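Local coordinates for protein OsmC family peroxiredoxin (PDB 2E8E) that probably reduces peroxides as a member of the OsmC family of thiol-dependent peroxidases, although its own substrate and activity are not established, at residues Q59-I64 with G91-K96; A101-T106 with I124-K129. One frame throughout, in Å; residues are numbered along the deposited sequence.

Interaction 1: Q59-I64 with G91-K96; sequences QEVKDI and GKVEEK
The carboxylate of Glu60 lies with one face over the aliphatic chain of Lys92, its OE1 and OE2 respectively 3.1 and 3.2 Å from Lys92 CD. These two side chains run alongside each other in the same direction, yet Glu60 OE1 stays 4.9 Å from Lys92 NZ, too far for a salt bridge. The other flat pair, the amide of Gln59 and the carboxylate of Glu94, meets with planes 47° apart. A bend at chi2 (-52°) carries the Gln59 chain across Val93, with CG 4.1 Å from Val93 CG1. Losing this arm to an alanine here would probably leave Val93 CG1 less covered and open a gap beside Glu94. Beneath, Glu60 and Lys92 form an antiparallel hydrogen-bonded pair, Glu60 N to Lys92 O at 3.2 Å, with a weak return bond from Lys92 N to Glu60 O. Gly91 CA comes within 3.5 Å of Glu60 O, where a CB would clash. The contact thus extends the pairing of strands 60-72 and 80-90 just past the classic bulge of Lys62 and Asp63 opposite Val90. Gln59 and Val61 rest on Leu54 of helix 34-56, and Glu94 takes the N-cap position of helix 95-109.

Interaction 2: A101-T106 with I124-K129; sequences AVKLST and ISWEVK
Helix 95-109 packs on strand 121-130 within a beta-alpha-beta crossover, the connection that leads from strand 80-90 to its parallel neighbour 121-130 in the OsmC-like domain. The axes of the two short segments run nearly antiparallel, 151° apart and 10.0 Å at closest approach, and side chains fill the interval. Val102 stands at the middle: its CG1 is 3.6 Å from Ile124 CG2, the two side chains sliding past each other in opposite directions, and 3.9 Å from Trp126 CE3, which it meets obliquely. One turn on, Thr106 and Ile124 reach toward each other tip to tip, and Thr106 CG2 presses to 3.3 Å from Ile124 CD1, tighter than usual carbon packing. With chi1 at 60°, Thr106 OG1 turns back to the helix and donates to Val102 O at 2.8 Å, leaving the methyl for Ile124; Thr106 N bonds to the same oxygen from the opposite face of its plane. At the exposed margin the Lys103 chain crosses the indole at about a right angle, bringing NZ 3.7 Å from Trp126 CH2. The indole NE1 is held by Glu95, one end of the ring thus being tied to the start of the same helix. Tyr87 of strand 80-90 touches Val102, Thr106 and Ile124, while Ala101 faces Val50, Ile53 and Leu54 of helix 34-56.

How the interactions relate
From the N terminus, the chain leaves helix 34-56 and enters 59-64, the beginning of strand 60-72; this strand and strand 80-90 form a hairpin, and interaction 1 closes that loop at 91-96. Helix 95-109 follows at once and carries 101-106; after helix 111-116, strand 121-130 returns beside strand 80-90 and interaction 2 closes the second loop. The two loops follow in series, neither nesting nor crossing, with centres about 11 Å apart. They also touch directly: Gly91 N lies 3.0 Å from Lys129 O, a probable hydrogen bond, and Glu95 CA packs 3.8 Å from Val128 CG2. Together they tie the open end of the hairpin to the start of helix 95-109, and that helix to the last strand.

Interaction 1: Q59-I64 with G91-K96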
loop_
_atom_site.group_PDB
_atom_site.type_symbol
_atom_site.label_atom_id
_atom_site.label_comp_id
_atom_site.label_asym_id
_atom_site.label_seq_id
_atom_site.Cartn_x
_atom_site.Cartn_y
_atom_site.Cartn_z
ATOM N N GLN A 59 10.057 11.422 24.457
ATOM C CA GLN A 59 9.652 12.674 23.843
ATOM C C GLN A 59 8.170 12.922 24.103
ATOM O O GLN A 59 7.378 11.984 24.194
ATOM C CB GLN A 59 9.921 12.643 22.334
ATOM C CG GLN A 59 11.376 12.371 21.952
ATOM C CD GLN A 59 12.357 13.300 22.644
ATOM O OE1 GLN A 59 13.111 12.879 23.523
ATOM N NE2 GLN A 59 12.351 14.569 22.253
ATOM N N GLU A 60 7.805 14.191 24.239
ATOM C CA GLU A 60 6.420 14.568 24.476
ATOM C C GLU A 60 5.834 14.956 23.128
ATOM O O GLU A 60 6.033 16.070 22.643
ATOM C CB GLU A 60 6.360 15.742 25.457
ATOM C CG GLU A 60 6.902 15.392 26.836
ATOM C CD GLU A 60 7.038 16.597 27.750
ATOM O OE1 GLU A 60 6.021 17.280 27.999
ATOM O OE2 GLU A 60 8.168 16.858 28.219
ATOM N N VAL A 61 5.117 14.019 22.521
ATOM C CA VAL A 61 4.524 14.245 21.213
ATOM C C VAL A 61 3.085 14.734 21.247
ATOM O O VAL A 61 2.209 14.089 21.825
ATOM C CB VAL A 61 4.572 12.959 20.364
ATOM C CG1 VAL A 61 3.911 13.201 19.013
ATOM C CG2 VAL A 61 6.011 12.511 20.186
ATOM N N LYS A 62 2.851 15.882 20.622
ATOM C CA LYS A 62 1.513 16.446 20.536
ATOM C C LYS A 62 0.922 15.974 19.212
ATOM O O LYS A 62 -0.273 15.697 19.111
ATOM C CB LYS A 62 1.562 17.975 20.552
ATOM C CG LYS A 62 0.206 18.624 20.332
ATOM C CD LYS A 62 0.313 20.125 20.109
ATOM C CE LYS A 62 0.902 20.838 21.313
ATOM N NZ LYS A 62 0.899 22.314 21.105
ATOM N N ASP A 63 1.774 15.874 18.197
ATOM C CA ASP A 63 1.325 15.436 16.883
ATOM C C ASP A 63 2.500 15.010 16.012
ATOM O O ASP A 63 3.643 15.413 16.233
ATOM C CB ASP A 63 0.549 16.570 16.201
ATOM C CG ASP A 63 -0.252 16.099 14.993
ATOM O OD1 ASP A 63 -0.410 14.875 14.808
ATOM O OD2 ASP A 63 -0.735 16.965 14.235
ATOM N N ILE A 64 2.210 14.163 15.032
ATOM C CA ILE A 64 3.217 13.694 14.092
ATOM C C ILE A 64 2.541 13.800 12.739
ATOM O O ILE A 64 1.471 13.230 12.530
ATOM C CB ILE A 64 3.613 12.218 14.341
ATOM C CG1 ILE A 64 4.318 12.084 15.691
ATOM C CG2 ILE A 64 4.521 11.722 13.211
ATOM C CD1 ILE A 64 4.656 10.658 16.079
ATOM N N GLY A 91 5.707 19.134 19.331
ATOM C CA GLY A 91 5.681 18.974 20.774
ATOM C C GLY A 91 7.049 19.243 21.372
ATOM O O GLY A 91 7.845 19.978 20.799
ATOM N N LYS A 92 7.319 18.667 22.538
ATOM C CA LYS A 92 8.624 18.837 23.165
ATOM C C LYS A 92 9.450 17.674 22.639
ATOM O O LYS A 92 9.676 16.687 23.338
ATOM C CB LYS A 92 8.508 18.762 24.689
ATOM C CG LYS A 92 7.666 19.867 25.318
ATOM C CD LYS A 92 7.558 19.662 26.827
ATOM C CE LYS A 92 6.631 20.673 27.487
ATOM N NZ LYS A 92 7.174 22.057 27.454
ATOM N N VAL A 93 9.871 17.792 21.386
ATOM C CA VAL A 93 10.647 16.753 20.724
ATOM C C VAL A 93 11.984 17.303 20.250
ATOM O O VAL A 93 12.041 18.325 19.573
ATOM C CB VAL A 93 9.881 16.198 19.495
ATOM C CG1 VAL A 93 10.623 15.010 18.906
ATOM C CG2 VAL A 93 8.466 15.813 19.898
ATOM N N GLU A 94 13.060 16.619 20.613
ATOM C CA GLU A 94 14.394 17.042 20.213
ATOM C C GLU A 94 14.678 16.513 18.814
ATOM O O GLU A 94 14.373 15.363 18.499
ATOM C CB GLU A 94 15.423 16.511 21.206
ATOM C CG GLU A 94 15.163 16.984 22.626
ATOM C CD GLU A 94 15.988 16.241 23.648
ATOM O OE1 GLU A 94 17.226 16.410 23.655
ATOM O OE2 GLU A 94 15.395 15.484 24.443
ATOM N N GLU A 95 15.250 17.366 17.974
ATOM C CA GLU A 95 15.563 16.993 16.603
ATOM C C GLU A 95 16.380 15.702 16.547
ATOM O O GLU A 95 16.202 14.890 15.639
ATOM C CB GLU A 95 16.309 18.146 15.922
ATOM C CG GLU A 95 16.466 18.020 14.411
ATOM C CD GLU A 95 17.786 17.394 14.010
ATOM O OE1 GLU A 95 18.833 17.852 14.517
ATOM O OE2 GLU A 95 17.781 16.457 13.183
ATOM N N LYS A 96 17.260 15.504 17.527
ATOM C CA LYS A 96 18.094 14.304 17.576
ATOM C C LYS A 96 17.262 13.038 17.767
ATOM O O LYS A 96 17.578 11.983 17.207
ATOM C CB LYS A 96 19.111 14.402 18.714
ATOM C CG LYS A 96 18.483 14.428 20.098
ATOM C CD LYS A 96 19.532 14.322 21.193
ATOM C CE LYS A 96 18.887 14.381 22.568
ATOM N NZ LYS A 96 17.781 13.388 22.710
#

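Interaction 2: A101-T106 with I124-K129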
loop_
_atom_site.group_PDB
_atom_site.type_symbol
_atom_site.label_atom_id
_atom_site.label_comp_id
_atom_site.label_asym_id
_atom_site.label_seq_id
_atom_site.Cartn_x
_atom_site.Cartn_y
_atom_site.Cartn_z
ATOM N N ALA A 101 14.615 8.231 15.311
ATOM C CA ALA A 101 13.380 7.495 15.055
ATOM C C ALA A 101 13.180 7.295 13.556
ATOM O O ALA A 101 12.800 6.213 13.112
ATOM C CB ALA A 101 12.192 8.246 15.647
ATOM N N VAL A 102 13.439 8.344 12.779
ATOM C CA VAL A 102 13.283 8.268 11.332
ATOM C C VAL A 102 14.297 7.320 10.696
ATOM O O VAL A 102 13.953 6.542 9.801
ATOM C CB VAL A 102 13.409 9.668 10.692
ATOM C CG1 VAL A 102 13.460 9.553 9.177
ATOM C CG2 VAL A 102 12.220 10.529 11.107
ATOM N N LYS A 103 15.543 7.367 11.159
ATOM C CA LYS A 103 16.560 6.482 10.604
ATOM C C LYS A 103 16.320 5.020 10.964
ATOM O O LYS A 103 16.453 4.138 10.114
ATOM C CB LYS A 103 17.956 6.919 11.053
ATOM C CG LYS A 103 18.373 8.247 10.446
ATOM C CD LYS A 103 19.816 8.582 10.766
ATOM C CE LYS A 103 20.208 9.910 10.144
ATOM N NZ LYS A 103 19.925 9.933 8.682
ATOM N N LEU A 104 15.958 4.757 12.216
ATOM C CA LEU A 104 15.694 3.386 12.632
ATOM C C LEU A 104 14.516 2.817 11.850
ATOM O O LEU A 104 14.523 1.651 11.463
ATOM C CB LEU A 104 15.392 3.320 14.127
ATOM C CG LEU A 104 16.622 3.393 15.034
ATOM C CD1 LEU A 104 16.179 3.453 16.490
ATOM C CD2 LEU A 104 17.506 2.176 14.787
ATOM N N SER A 105 13.504 3.645 11.620
ATOM C CA SER A 105 12.337 3.197 10.878
ATOM C C SER A 105 12.679 2.899 9.421
ATOM O O SER A 105 12.475 1.782 8.940
ATOM C CB SER A 105 11.231 4.254 10.934
ATOM O OG SER A 105 10.114 3.850 10.155
ATOM N N THR A 106 13.217 3.894 8.725
ATOM C CA THR A 106 13.552 3.742 7.314
ATOM C C THR A 106 14.674 2.756 7.009
ATOM O O THR A 106 14.725 2.193 5.915
ATOM C CB THR A 106 13.917 5.105 6.681
ATOM O OG1 THR A 106 15.041 5.674 7.366
ATOM C CG2 THR A 106 12.738 6.061 6.764
ATOM N N ILE A 124 14.358 11.465 2.136
ATOM C CA ILE A 124 13.802 11.626 3.472
ATOM C C ILE A 124 14.265 12.895 4.177
ATOM O O ILE A 124 15.440 13.262 4.113
ATOM C CB ILE A 124 14.175 10.411 4.338
ATOM C CG1 ILE A 124 13.644 9.134 3.677
ATOM C CG2 ILE A 124 13.615 10.566 5.742
ATOM C CD1 ILE A 124 14.121 7.866 4.331
ATOM N N SER A 125 13.331 13.560 4.848
ATOM C CA SER A 125 13.632 14.777 5.591
ATOM C C SER A 125 12.751 14.826 6.827
ATOM O O SER A 125 11.739 14.133 6.908
ATOM C CB SER A 125 13.379 16.016 4.733
ATOM O OG SER A 125 12.010 16.134 4.396
ATOM N N TRP A 126 13.127 15.649 7.796
ATOM C CA TRP A 126 12.339 15.751 9.010
ATOM C C TRP A 126 12.587 17.084 9.683
ATOM O O TRP A 126 13.556 17.781 9.376
ATOM C CB TRP A 126 12.697 14.610 9.964
ATOM C CG TRP A 126 14.140 14.610 10.359
ATOM C CD1 TRP A 126 14.718 15.331 11.366
ATOM C CD2 TRP A 126 15.202 13.896 9.717
ATOM N NE1 TRP A 126 16.075 15.112 11.388
ATOM C CE2 TRP A 126 16.399 14.237 10.384
ATOM C CE3 TRP A 126 15.258 13.005 8.636
ATOM C CZ2 TRP A 126 17.641 13.715 10.010
ATOM C CZ3 TRP A 126 16.493 12.486 8.264
ATOM C CH2 TRP A 126 17.669 12.847 8.949
ATOM N N GLU A 127 11.698 17.437 10.601
ATOM C CA GLU A 127 11.831 18.686 11.325
ATOM C C GLU A 127 10.955 18.651 12.558
ATOM O O GLU A 127 9.948 17.939 12.606
ATOM C CB GLU A 127 11.434 19.871 10.442
ATOM C CG GLU A 127 9.956 19.950 10.112
ATOM C CD GLU A 127 9.610 21.190 9.305
ATOM O OE1 GLU A 127 10.102 21.315 8.163
ATOM O OE2 GLU A 127 8.850 22.042 9.812
ATOM N N VAL A 128 11.351 19.415 13.565
ATOM C CA VAL A 128 10.587 19.478 14.791
ATOM C C VAL A 128 9.995 20.861 14.965
ATOM O O VAL A 128 10.595 21.867 14.584
ATOM C CB VAL A 128 11.468 19.171 16.022
ATOM C CG1 VAL A 128 10.690 19.450 17.299
ATOM C CG2 VAL A 128 11.926 17.724 15.987
ATOM N N LYS A 129 8.790 20.894 15.515
ATOM C CA LYS A 129 8.107 22.136 15.808
ATOM C C LYS A 129 7.927 22.054 17.310
ATOM O O LYS A 129 7.078 21.311 17.805
ATOM C CB LYS A 129 6.752 22.198 15.098
ATOM C CG LYS A 129 6.822 22.765 13.690
ATOM C CD LYS A 129 7.208 24.241 13.722
ATOM C CE LYS A 129 7.265 24.840 12.328
ATOM N NZ LYS A 129 7.601 26.294 12.365
#